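Local structure of dihydroorotase (3PNU) at residues P287-L292 / Q303-D308; Q41-I46 / L81-D86. The protein probably catalyses the reversible, zinc-dependent cyclization of carbamoyl aspartate to dihydroorotate in the de novo synthesis of UMP. All blocks are in the same frame, centred on the assembly; numbering follows the deposited sequence.

Contact 1 (P287-L292 / Q303-D308)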
ATOM      1  N   PRO A 287     -13.316  20.686 -12.426  1.00 45.35           N
ATOM      2  CA  PRO A 287     -13.343  21.579 -11.262  1.00 45.80           C
ATOM      3  C   PRO A 287     -12.123  21.380 -10.344  1.00 45.86           C
ATOM      4  O   PRO A 287     -11.506  22.373  -9.901  1.00 44.91           O
ATOM      5  CB  PRO A 287     -14.678  21.235 -10.571  1.00 46.21           C
ATOM      6  CG  PRO A 287     -15.171  19.956 -11.215  1.00 46.33           C
ATOM      7  CD  PRO A 287     -14.520  19.839 -12.543  1.00 44.56           C
ATOM      8  N   VAL A 288     -11.747  20.119 -10.095  1.00 45.39           N
ATOM      9  CA  VAL A 288     -10.591  19.860  -9.237  1.00 45.75           C
ATOM     10  C   VAL A 288      -9.351  20.501  -9.864  1.00 45.82           C
ATOM     11  O   VAL A 288      -8.615  21.209  -9.176  1.00 46.31           O
ATOM     12  CB  VAL A 288     -10.369  18.354  -8.950  1.00 47.23           C
ATOM     13  CG1 VAL A 288      -9.201  18.179  -7.959  1.00 45.80           C
ATOM     14  CG2 VAL A 288     -11.656  17.701  -8.401  1.00 42.67           C
ATOM     15  N   LEU A 289      -9.144  20.292 -11.171  1.00 45.32           N
ATOM     16  CA  LEU A 289      -8.002  20.921 -11.871  1.00 46.27           C
ATOM     17  C   LEU A 289      -8.064  22.445 -11.807  1.00 46.56           C
ATOM     18  O   LEU A 289      -7.043  23.126 -11.632  1.00 46.11           O
ATOM     19  CB  LEU A 289      -7.918  20.488 -13.340  1.00 45.13           C
ATOM     20  CG  LEU A 289      -7.296  19.119 -13.666  1.00 45.68           C
ATOM     21  CD1 LEU A 289      -7.390  18.833 -15.155  1.00 42.34           C
ATOM     22  CD2 LEU A 289      -5.850  19.047 -13.209  1.00 36.62           C
ATOM     23  N   ALA A 290      -9.268  22.981 -11.973  1.00 48.56           N
ATOM     24  CA  ALA A 290      -9.456  24.425 -11.908  1.00 49.16           C
ATOM     25  C   ALA A 290      -8.932  24.957 -10.559  1.00 49.20           C
ATOM     26  O   ALA A 290      -8.122  25.878 -10.520  1.00 48.84           O
ATOM     27  CB  ALA A 290     -10.931  24.771 -12.111  1.00 48.84           C
ATOM     28  N   GLU A 291      -9.371  24.357  -9.458  1.00 51.25           N
ATOM     29  CA  GLU A 291      -8.914  24.804  -8.124  1.00 54.18           C
ATOM     30  C   GLU A 291      -7.377  24.715  -7.996  1.00 54.42           C
ATOM     31  O   GLU A 291      -6.717  25.687  -7.579  1.00 54.18           O
ATOM     32  CB  GLU A 291      -9.660  24.030  -7.009  1.00 55.19           C
ATOM     33  CG  GLU A 291      -9.208  24.274  -5.531  1.00 61.77           C
ATOM     34  CD  GLU A 291      -9.219  25.747  -5.063  1.00 69.76           C
ATOM     35  OE1 GLU A 291      -8.759  26.018  -3.925  1.00 74.35           O
ATOM     36  OE2 GLU A 291      -9.665  26.637  -5.812  1.00 74.48           O
ATOM     37  N   LEU A 292      -6.820  23.560  -8.380  1.00 54.86           N
ATOM     38  CA  LEU A 292      -5.373  23.325  -8.328  1.00 54.44           C
ATOM     39  C   LEU A 292      -4.562  24.361  -9.064  1.00 53.27           C
ATOM     40  O   LEU A 292      -3.596  24.907  -8.517  1.00 51.54           O
ATOM     41  CB  LEU A 292      -5.044  21.947  -8.912  1.00 55.49           C
ATOM     42  CG  LEU A 292      -5.135  20.773  -7.950  1.00 55.35           C
ATOM     43  CD1 LEU A 292      -5.198  19.453  -8.709  1.00 54.45           C
ATOM     44  CD2 LEU A 292      -3.933  20.850  -7.001  1.00 49.41           C
ATOM     45  N   GLN A 303      -4.713  25.546 -19.648  1.00 45.18           N
ATOM     46  CA  GLN A 303      -5.170  25.420 -21.031  1.00 44.74           C
ATOM     47  C   GLN A 303      -4.139  24.649 -21.841  1.00 42.97           C
ATOM     48  O   GLN A 303      -4.496  23.931 -22.766  1.00 44.28           O
ATOM     49  CB  GLN A 303      -5.445  26.819 -21.635  1.00 44.04           C
ATOM     50  CG  GLN A 303      -5.841  26.835 -23.113  1.00 43.07           C
ATOM     51  CD  GLN A 303      -7.091  26.019 -23.430  1.00 43.46           C
ATOM     52  OE1 GLN A 303      -8.074  26.019 -22.682  1.00 42.95           O
ATOM     53  NE2 GLN A 303      -7.061  25.339 -24.569  1.00 42.92           N
ATOM     54  N   LYS A 304      -2.864  24.810 -21.499  1.00 42.91           N
ATOM     55  CA  LYS A 304      -1.783  24.069 -22.157  1.00 43.73           C
ATOM     56  C   LYS A 304      -1.783  22.580 -21.777  1.00 42.90           C
ATOM     57  O   LYS A 304      -1.690  21.691 -22.640  1.00 44.88           O
ATOM     58  CB  LYS A 304      -0.426  24.656 -21.781  1.00 45.10           C
ATOM     59  CG  LYS A 304       0.049  25.878 -22.592  1.00 48.25           C
ATOM     60  CD  LYS A 304       1.253  26.517 -21.895  1.00 51.82           C
ATOM     61  CE  LYS A 304       1.967  27.586 -22.705  1.00 56.92           C
ATOM     62  NZ  LYS A 304       2.918  27.011 -23.719  1.00 63.04           N
ATOM     63  N   PHE A 305      -1.899  22.324 -20.484  1.00 40.71           N
ATOM     64  CA  PHE A 305      -1.870  20.984 -19.932  1.00 40.28           C
ATOM     65  C   PHE A 305      -3.056  20.141 -20.394  1.00 40.57           C
ATOM     66  O   PHE A 305      -2.890  18.967 -20.727  1.00 39.95           O
ATOM     67  CB  PHE A 305      -1.760  21.085 -18.400  1.00 41.08           C
ATOM     68  CG  PHE A 305      -1.756  19.761 -17.681  1.00 40.51           C
ATOM     69  CD1 PHE A 305      -0.792  18.806 -17.958  1.00 38.13           C
ATOM     70  CD2 PHE A 305      -2.693  19.497 -16.690  1.00 36.16           C
ATOM     71  CE1 PHE A 305      -0.791  17.601 -17.293  1.00 40.03           C
ATOM     72  CE2 PHE A 305      -2.683  18.297 -16.017  1.00 36.87           C
ATOM     73  CZ  PHE A 305      -1.731  17.344 -16.319  1.00 36.19           C
ATOM     74  N   LEU A 306      -4.242  20.749 -20.442  1.00 41.14           N
ATOM     75  CA  LEU A 306      -5.463  20.069 -20.862  1.00 40.25           C
ATOM     76  C   LEU A 306      -5.720  20.035 -22.352  1.00 39.49           C
ATOM     77  O   LEU A 306      -6.536  19.230 -22.816  1.00 38.11           O
ATOM     78  CB  LEU A 306      -6.684  20.770 -20.263  1.00 41.66           C
ATOM     79  CG  LEU A 306      -7.309  20.319 -18.971  1.00 41.54           C
ATOM     80  CD1 LEU A 306      -8.383  21.329 -18.592  1.00 42.52           C
ATOM     81  CD2 LEU A 306      -7.909  18.916 -19.168  1.00 41.93           C
ATOM     82  N   SER A 307      -5.077  20.915 -23.111  1.00 39.23           N
ATOM     83  CA  SER A 307      -5.401  20.970 -24.524  1.00 38.25           C
ATOM     84  C   SER A 307      -4.336  21.403 -25.507  1.00 37.67           C
ATOM     85  O   SER A 307      -4.091  20.678 -26.473  1.00 36.43           O
ATOM     86  CB  SER A 307      -6.612  21.888 -24.709  1.00 38.54           C
ATOM     87  OG  SER A 307      -7.189  21.736 -25.990  1.00 37.66           O
ATOM     88  N   ASP A 308      -3.715  22.562 -25.294  1.00 36.17           N
ATOM     89  CA  ASP A 308      -2.756  23.079 -26.291  1.00 37.38           C
ATOM     90  C   ASP A 308      -1.520  22.205 -26.517  1.00 36.66           C
ATOM     91  O   ASP A 308      -1.011  22.137 -27.644  1.00 36.46           O
ATOM     92  CB  ASP A 308      -2.303  24.526 -25.986  1.00 38.21           C
ATOM     93  CG  ASP A 308      -3.465  25.502 -25.822  1.00 39.75           C
ATOM     94  OD1 ASP A 308      -4.636  25.119 -25.958  1.00 43.72           O
ATOM     95  OD2 ASP A 308      -3.192  26.678 -25.538  1.00 49.59           O
TER
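Leu289 and Leu306 face each other across two successive helices, 285-296 and 299-314, whose CA atoms come no closer here than 9.4 Å, Leu289 to Leu306. A short connection joins them in the C-terminal part of a metal-dependent hydrolase of the TIM-barrel type, and with the backbones so far apart only long apolar side chains bridge the gap. The two leucines meet tip to tip: CD1 of Leu289 lies 4.0 Å from CD2 of Leu306. The other branch of Leu289, CD2, reaches the edge of the Phe305 ring near its plane, 4.3 Å from CE2. With CG anti to the carbonyl carbon (chi1 -80°), Leu289 points CG at the other helix, and CD1 and CD2 then part to meet Leu306 and Phe305. Phe258 of strand 256-258 touches both Leu289 and Leu306, and Phe305 rests on Val256 of the same strand, so the hydrophobic cluster continues onto the barrel. The second helix widens into a pi-type turn at 304-308, where Asp308 N bonds to Gln303 O. Side chains clip the same turn: Gln303 NE2 donates to Asp308 OD1 at 2.8 Å, nearly straight at 167°, on the syn side but 30° out of the carboxylate plane.

Contact 2 (Q41-I46 / L81-D86)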
ATOM      1  N   GLN A  41     -23.045  -2.254 -20.663  1.00 59.57           N
ATOM      2  CA  GLN A  41     -23.816  -1.401 -19.761  1.00 60.22           C
ATOM      3  C   GLN A  41     -22.987  -0.376 -18.986  1.00 59.17           C
ATOM      4  O   GLN A  41     -23.450   0.738 -18.733  1.00 58.93           O
ATOM      5  CB  GLN A  41     -24.683  -2.264 -18.826  1.00 61.10           C
ATOM      6  CG  GLN A  41     -25.863  -2.972 -19.556  1.00 64.31           C
ATOM      7  CD  GLN A  41     -25.452  -4.086 -20.523  1.00 65.93           C
ATOM      8  OE1 GLN A  41     -24.614  -4.927 -20.201  1.00 70.53           O
ATOM      9  NE2 GLN A  41     -26.078  -4.114 -21.700  1.00 67.38           N
ATOM     10  N   MET A  42     -21.764  -0.745 -18.619  1.00 58.93           N
ATOM     11  CA  MET A  42     -20.882   0.169 -17.883  1.00 58.43           C
ATOM     12  C   MET A  42     -20.578   1.422 -18.733  1.00 57.08           C
ATOM     13  O   MET A  42     -20.607   2.561 -18.248  1.00 54.21           O
ATOM     14  CB  MET A  42     -19.574  -0.548 -17.482  1.00 58.71           C
ATOM     15  CG  MET A  42     -18.580   0.351 -16.717  1.00 56.19           C
ATOM     16  SD  MET A  42     -19.172   0.970 -15.133  1.00 54.79           S
ATOM     17  CE  MET A  42     -19.153  -0.566 -14.184  1.00 48.44           C
ATOM     18  N   LEU A  43     -20.283   1.185 -20.002  1.00 57.27           N
ATOM     19  CA  LEU A  43     -20.017   2.265 -20.928  1.00 58.56           C
ATOM     20  C   LEU A  43     -21.167   3.271 -20.944  1.00 59.31           C
ATOM     21  O   LEU A  43     -20.934   4.470 -20.812  1.00 59.88           O
ATOM     22  CB  LEU A  43     -19.775   1.702 -22.320  1.00 58.13           C
ATOM     23  CG  LEU A  43     -19.567   2.717 -23.432  1.00 59.54           C
ATOM     24  CD1 LEU A  43     -18.495   3.744 -23.073  1.00 56.71           C
ATOM     25  CD2 LEU A  43     -19.216   1.972 -24.706  1.00 60.35           C
ATOM     26  N   GLU A  44     -22.401   2.776 -21.076  1.00 59.75           N
ATOM     27  CA  GLU A  44     -23.601   3.639 -21.114  1.00 61.10           C
ATOM     28  C   GLU A  44     -23.742   4.523 -19.873  1.00 60.23           C
ATOM     29  O   GLU A  44     -24.344   5.600 -19.929  1.00 58.83           O
ATOM     30  CB  GLU A  44     -24.880   2.793 -21.289  1.00 61.89           C
ATOM     31  CG  GLU A  44     -24.941   2.001 -22.605  1.00 65.20           C
ATOM     32  CD  GLU A  44     -26.037   0.929 -22.624  1.00 71.50           C
ATOM     33  OE1 GLU A  44     -26.914   0.933 -21.721  1.00 73.14           O
ATOM     34  OE2 GLU A  44     -26.007   0.074 -23.548  1.00 72.95           O
ATOM     35  N   LEU A  45     -23.183   4.073 -18.758  1.00 60.11           N
ATOM     36  CA  LEU A  45     -23.271   4.829 -17.507  1.00 60.86           C
ATOM     37  C   LEU A  45     -22.192   5.902 -17.323  1.00 59.94           C
ATOM     38  O   LEU A  45     -22.494   7.023 -16.923  1.00 61.04           O
ATOM     39  CB  LEU A  45     -23.221   3.862 -16.319  1.00 61.20           C
ATOM     40  CG  LEU A  45     -23.202   4.496 -14.919  1.00 62.33           C
ATOM     41  CD1 LEU A  45     -24.349   5.466 -14.724  1.00 59.33           C
ATOM     42  CD2 LEU A  45     -23.225   3.404 -13.852  1.00 60.99           C
ATOM     43  N   ILE A  46     -20.939   5.556 -17.610  1.00 58.85           N
ATOM     44  CA  ILE A  46     -19.816   6.489 -17.404  1.00 57.64           C
ATOM     45  C   ILE A  46     -19.454   7.399 -18.607  1.00 55.71           C
ATOM     46  O   ILE A  46     -19.027   8.539 -18.406  1.00 54.42           O
ATOM     47  CB  ILE A  46     -18.534   5.719 -16.961  1.00 57.93           C
ATOM     48  CG1 ILE A  46     -17.984   4.859 -18.111  1.00 60.05           C
ATOM     49  CG2 ILE A  46     -18.834   4.869 -15.754  1.00 55.95           C
ATOM     50  CD1 ILE A  46     -16.672   4.160 -17.807  1.00 63.24           C
ATOM     51  N   LEU A  81     -20.095   6.008 -29.400  1.00 57.86           N
ATOM     52  CA  LEU A  81     -20.883   7.101 -29.996  1.00 59.70           C
ATOM     53  C   LEU A  81     -22.350   7.098 -29.557  1.00 61.44           C
ATOM     54  O   LEU A  81     -22.913   8.156 -29.280  1.00 60.83           O
ATOM     55  CB  LEU A  81     -20.767   7.088 -31.517  1.00 58.94           C
ATOM     56  CG  LEU A  81     -19.385   7.479 -32.045  1.00 58.37           C
ATOM     57  CD1 LEU A  81     -19.349   7.306 -33.563  1.00 58.52           C
ATOM     58  CD2 LEU A  81     -19.010   8.916 -31.636  1.00 51.09           C
ATOM     59  N   LYS A  82     -22.967   5.917 -29.498  1.00 64.33           N
ATOM     60  CA  LYS A  82     -24.351   5.826 -29.018  1.00 66.87           C
ATOM     61  C   LYS A  82     -24.452   6.248 -27.569  1.00 67.92           C
ATOM     62  O   LYS A  82     -25.314   7.026 -27.208  1.00 68.11           O
ATOM     63  CB  LYS A  82     -24.908   4.404 -29.109  1.00 67.77           C
ATOM     64  CG  LYS A  82     -25.465   3.965 -30.469  1.00 70.45           C
ATOM     65  CD  LYS A  82     -26.230   2.622 -30.330  1.00 73.63           C
ATOM     66  CE  LYS A  82     -27.423   2.713 -29.325  1.00 73.65           C
ATOM     67  NZ  LYS A  82     -28.093   1.394 -29.066  1.00 72.48           N
ATOM     68  N   ALA A  83     -23.557   5.712 -26.747  1.00 70.14           N
ATOM     69  CA  ALA A  83     -23.547   5.971 -25.309  1.00 71.46           C
ATOM     70  C   ALA A  83     -23.414   7.445 -24.940  1.00 72.61           C
ATOM     71  O   ALA A  83     -23.867   7.864 -23.872  1.00 72.70           O
ATOM     72  CB  ALA A  83     -22.433   5.160 -24.652  1.00 71.68           C
ATOM     73  N   CYS A  84     -22.793   8.220 -25.824  1.00 74.67           N
ATOM     74  CA  CYS A  84     -22.586   9.656 -25.611  1.00 76.24           C
ATOM     75  C   CYS A  84     -23.793  10.451 -26.068  1.00 77.95           C
ATOM     76  O   CYS A  84     -24.127  11.486 -25.478  1.00 78.59           O
ATOM     77  CB  CYS A  84     -21.369  10.110 -26.397  1.00 76.29           C
ATOM     78  SG  CYS A  84     -19.944   9.165 -25.974  1.00 75.77           S
ATOM     79  N   LYS A  85     -24.415   9.968 -27.143  1.00 79.04           N
ATOM     80  CA  LYS A  85     -25.628  10.559 -27.699  1.00 80.15           C
ATOM     81  C   LYS A  85     -25.314  11.970 -28.212  1.00 80.38           C
ATOM     82  O   LYS A  85     -24.405  12.164 -29.025  1.00 81.00           O
ATOM     83  CB  LYS A  85     -26.746  10.588 -26.631  1.00 80.75           C
ATOM     84  CG  LYS A  85     -27.030   9.228 -26.006  1.00 82.53           C
ATOM     85  CD  LYS A  85     -28.179   9.245 -25.003  1.00 83.85           C
ATOM     86  CE  LYS A  85     -28.387   7.837 -24.433  1.00 84.27           C
ATOM     87  NZ  LYS A  85     -29.585   7.731 -23.561  1.00 84.58           N
ATOM     88  N   ASP A  86     -26.065  12.945 -27.711  1.00 80.20           N
ATOM     89  CA  ASP A  86     -26.065  14.319 -28.203  1.00 80.16           C
ATOM     90  C   ASP A  86     -24.840  15.178 -27.860  1.00 78.80           C
ATOM     91  O   ASP A  86     -24.785  16.352 -28.237  1.00 79.22           O
ATOM     92  CB  ASP A  86     -27.324  15.005 -27.662  1.00 80.75           C
ATOM     93  CG  ASP A  86     -27.433  14.905 -26.147  1.00 83.41           C
ATOM     94  OD1 ASP A  86     -26.385  14.724 -25.485  1.00 86.12           O
ATOM     95  OD2 ASP A  86     -28.565  15.007 -25.621  1.00 86.19           O
TER
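Glu44 CA and Ala83 CA are 4.8 Å apart where helices 40-51 and 70-84 meet, a close approach consistent with the small side chain of Ala83. Its methyl points at the other helix and touches backbone as well as side chain, Ala83 CB lying 4.0 Å from Glu44 CA and also 4.0 Å from Leu43 CG. Leu43 flanks the methyl with its branch point: CG stands anti to the backbone N (chi1 176°), which carries the side chain along the interface and toward the second helix. There it also packs on Tyr76, Arg79 and Ile80, residues of the same helix as Ala83, while Ala47, one turn on from Leu43, touches Ala83 too. Glu44 marks the exposed border of the contact. Its carboxylate turns away from the methyl, and Glu44 OE2 stays 6.0 Å from Lys82 NZ, too far for a salt bridge, although the opposite charges may attract weakly. No hydrogen bond crosses between the segments. Helix 70-84 finishes just beyond the touch, with Lys85 leaving helical geometry at a positive phi of 64°. Close helix packing through an alanine here joins two successive helices of the outer layer of the TIM barrel, and Leu43 also touches Leu37, a predicted substrate-binding residue.

Contacts 1 and 2 join different pairs of helices; their centres are 24 Å apart. Contact 1 is wholly buried and lies between two successive helices joined by a short connection, whereas contact 2 links helices that have strand 56-59 between them along the chain and has one exposed edge. Both are apolar and without hydrogen bonds between segments, yet they bridge different spacings: long leucine and phenylalanine side chains span the wide gap of 287-292 and 303-308, while the Ala83 methyl, flanked by Leu43, occupies the narrow one of 41-46 and 81-86. Leu43 lies about 9 Å from zinc-binding His36, and Phe305 about 10 Å from His34 and His189, side chain to side chain.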